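Local coordinates for protein ribokinase RBSK (Mycobacterium tuberculosis, PDB 3GO6) that probably catalyses the magnesium-dependent transfer of phosphate from ATP to O-5 of D-ribose, giving D-ribose 5-phosphate, at residues G26-D31 with V73-A78. Sequence-based numbering, arbitrary orientation.
Sequences GSVNMD and VQFSGA. With RIB (alpha-D-ribofuranose), chain C.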
loop_
_atom_site.group_PDB
_atom_site.type_symbol
_atom_site.label_atom_id
_atom_site.label_comp_id
_atom_site.label_asym_id
_atom_site.label_seq_id
_atom_site.Cartn_x
_atom_site.Cartn_y
_atom_site.Cartn_z
ATOM N N GLY A 26 -10.193 19.533 5.881
ATOM C CA GLY A 26 -9.007 18.702 5.669
ATOM C C GLY A 26 -9.270 17.440 4.896
ATOM O O GLY A 26 -10.273 17.342 4.161
ATOM N N SER A 27 -8.369 16.475 5.055
ATOM C CA SER A 27 -8.310 15.335 4.165
ATOM C C SER A 27 -8.901 14.064 4.751
ATOM O O SER A 27 -8.957 13.877 5.972
ATOM C CB SER A 27 -6.854 15.064 3.802
ATOM O OG SER A 27 -6.128 14.952 5.006
ATOM N N VAL A 28 -9.337 13.189 3.856
ATOM C CA VAL A 28 -9.874 11.884 4.234
ATOM C C VAL A 28 -9.322 10.878 3.223
ATOM O O VAL A 28 -9.446 11.068 2.014
ATOM C CB VAL A 28 -11.452 11.888 4.339
ATOM C CG1 VAL A 28 -12.132 12.407 3.020
ATOM C CG2 VAL A 28 -12.000 10.502 4.783
ATOM N N ASN A 29 -8.680 9.821 3.732
ATOM C CA ASN A 29 -7.944 8.862 2.908
ATOM C C ASN A 29 -8.327 7.478 3.373
ATOM O O ASN A 29 -8.617 7.297 4.550
ATOM C CB ASN A 29 -6.412 8.971 3.147
ATOM C CG ASN A 29 -5.845 10.336 2.816
ATOM O OD1 ASN A 29 -6.201 10.935 1.809
ATOM N ND2 ASN A 29 -4.949 10.842 3.682
ATOM N N MET A 30 -8.295 6.497 2.480
ATOM C CA MET A 30 -8.240 5.097 2.935
ATOM C C MET A 30 -6.771 4.723 3.242
ATOM O O MET A 30 -5.893 4.967 2.423
ATOM C CB MET A 30 -8.838 4.163 1.877
ATOM C CG MET A 30 -8.968 2.715 2.353
ATOM S SD MET A 30 -10.258 2.494 3.596
ATOM C CE MET A 30 -11.755 2.964 2.690
ATOM N N ASP A 31 -6.527 4.144 4.426
ATOM C CA ASP A 31 -5.191 3.858 4.921
ATOM C C ASP A 31 -4.873 2.391 4.740
ATOM O O ASP A 31 -5.671 1.525 5.123
ATOM C CB ASP A 31 -5.092 4.155 6.430
ATOM C CG ASP A 31 -5.046 5.643 6.750
ATOM O OD1 ASP A 31 -4.865 6.457 5.819
ATOM O OD2 ASP A 31 -5.192 5.998 7.951
ATOM N N VAL A 73 -18.689 18.299 16.115
ATOM C CA VAL A 73 -17.746 18.402 14.998
ATOM C C VAL A 73 -18.435 18.356 13.643
ATOM O O VAL A 73 -19.322 17.521 13.414
ATOM C CB VAL A 73 -16.677 17.286 15.066
ATOM C CG1 VAL A 73 -15.626 17.465 13.952
ATOM C CG2 VAL A 73 -16.000 17.263 16.453
ATOM N N GLN A 74 -18.014 19.258 12.764
ATOM C CA GLN A 74 -18.328 19.210 11.334
ATOM C C GLN A 74 -17.039 19.000 10.540
ATOM O O GLN A 74 -16.003 19.613 10.847
ATOM C CB GLN A 74 -18.957 20.524 10.897
ATOM C CG GLN A 74 -20.363 20.746 11.467
ATOM C CD GLN A 74 -21.405 19.833 10.817
ATOM O OE1 GLN A 74 -21.190 19.254 9.742
ATOM N NE2 GLN A 74 -22.544 19.700 11.477
ATOM N N PHE A 75 -17.095 18.133 9.532
ATOM C CA PHE A 75 -15.958 17.925 8.649
ATOM C C PHE A 75 -16.309 18.477 7.258
ATOM O O PHE A 75 -17.426 18.258 6.750
ATOM C CB PHE A 75 -15.587 16.438 8.624
ATOM C CG PHE A 75 -14.512 16.076 7.634
ATOM C CD1 PHE A 75 -13.181 16.450 7.852
ATOM C CD2 PHE A 75 -14.831 15.344 6.482
ATOM C CE1 PHE A 75 -12.180 16.104 6.933
ATOM C CE2 PHE A 75 -13.838 14.990 5.545
ATOM C CZ PHE A 75 -12.507 15.374 5.771
ATOM N N SER A 76 -15.376 19.226 6.686
ATOM C CA SER A 76 -15.449 19.690 5.308
ATOM C C SER A 76 -14.249 19.112 4.561
ATOM O O SER A 76 -13.100 19.383 4.906
ATOM C CB SER A 76 -15.433 21.222 5.270
ATOM O OG SER A 76 -15.497 21.681 3.921
ATOM N N GLY A 77 -14.518 18.282 3.562
ATOM C CA GLY A 77 -13.471 17.579 2.825
ATOM C C GLY A 77 -14.061 17.021 1.532
ATOM O O GLY A 77 -15.290 17.054 1.329
ATOM N N ALA A 78 -13.183 16.535 0.655
ATOM C CA ALA A 78 -13.595 16.025 -0.654
ATOM C C ALA A 78 -13.427 14.529 -0.690
ATOM O O ALA A 78 -12.331 14.026 -0.442
ATOM C CB ALA A 78 -12.771 16.671 -1.746
HETATM O O5 RIB C . -1.569 11.165 10.623
HETATM C C5 RIB C . -1.857 9.891 10.003
HETATM C C4 RIB C . -2.729 10.129 8.756
HETATM O O4 RIB C . -1.913 10.767 7.752
HETATM C C3 RIB C . -3.213 8.847 8.103
HETATM O O3 RIB C . -4.565 8.467 8.465
HETATM C C2 RIB C . -3.046 9.102 6.616
HETATM O O2 RIB C . -4.295 9.027 5.917
HETATM C C1 RIB C . -2.383 10.461 6.451
HETATM O O1 RIB C . -3.321 11.476 6.069
HETATM O O HOH W 1 -10.502 16.845 1.410
HETATM O O HOH W 2 -10.791 11.522 -0.380
#
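F75 reaches from the edge strand 72-76 of the large sheet to the G26-V28 link between strand 21-25 and the lid strand 29-35, where its ring meets the G26 carbonyl and the V28 side chain. Its CB leads toward that link, and CG, anti to the backbone N (chi1 174°), carries the ring to it, meeting G26 O, S27 O and V28 CB obliquely. CE1 lies beside G26 O, and CZ, the tip, comes to 3.4 Å from the same oxygen. S27 O is 3.9 Å from CZ, and G77 N lies over one ring face, toward the rim. On the other flank CE2 meets V28 CG1 at 4.0 Å. L88 and L92 of helix 83-94 touch V28 and F75 respectively. G26 N donates to S76 O (3.1 Å). One water bridges G26 O and A78 N; a second donates to V28 O and A78 O. Farther along, D31 OD1 and OD2 accept from ribose O2 and O3, and N29 ND2 donates to O2 and also bonds E152. In this PfkB-family kinase, a buried contact, part apolar and part backbone hydrogen bonding, joins the large sheet to the start of a sugar-binding strand, with water satisfying backbone polar groups where the chains part.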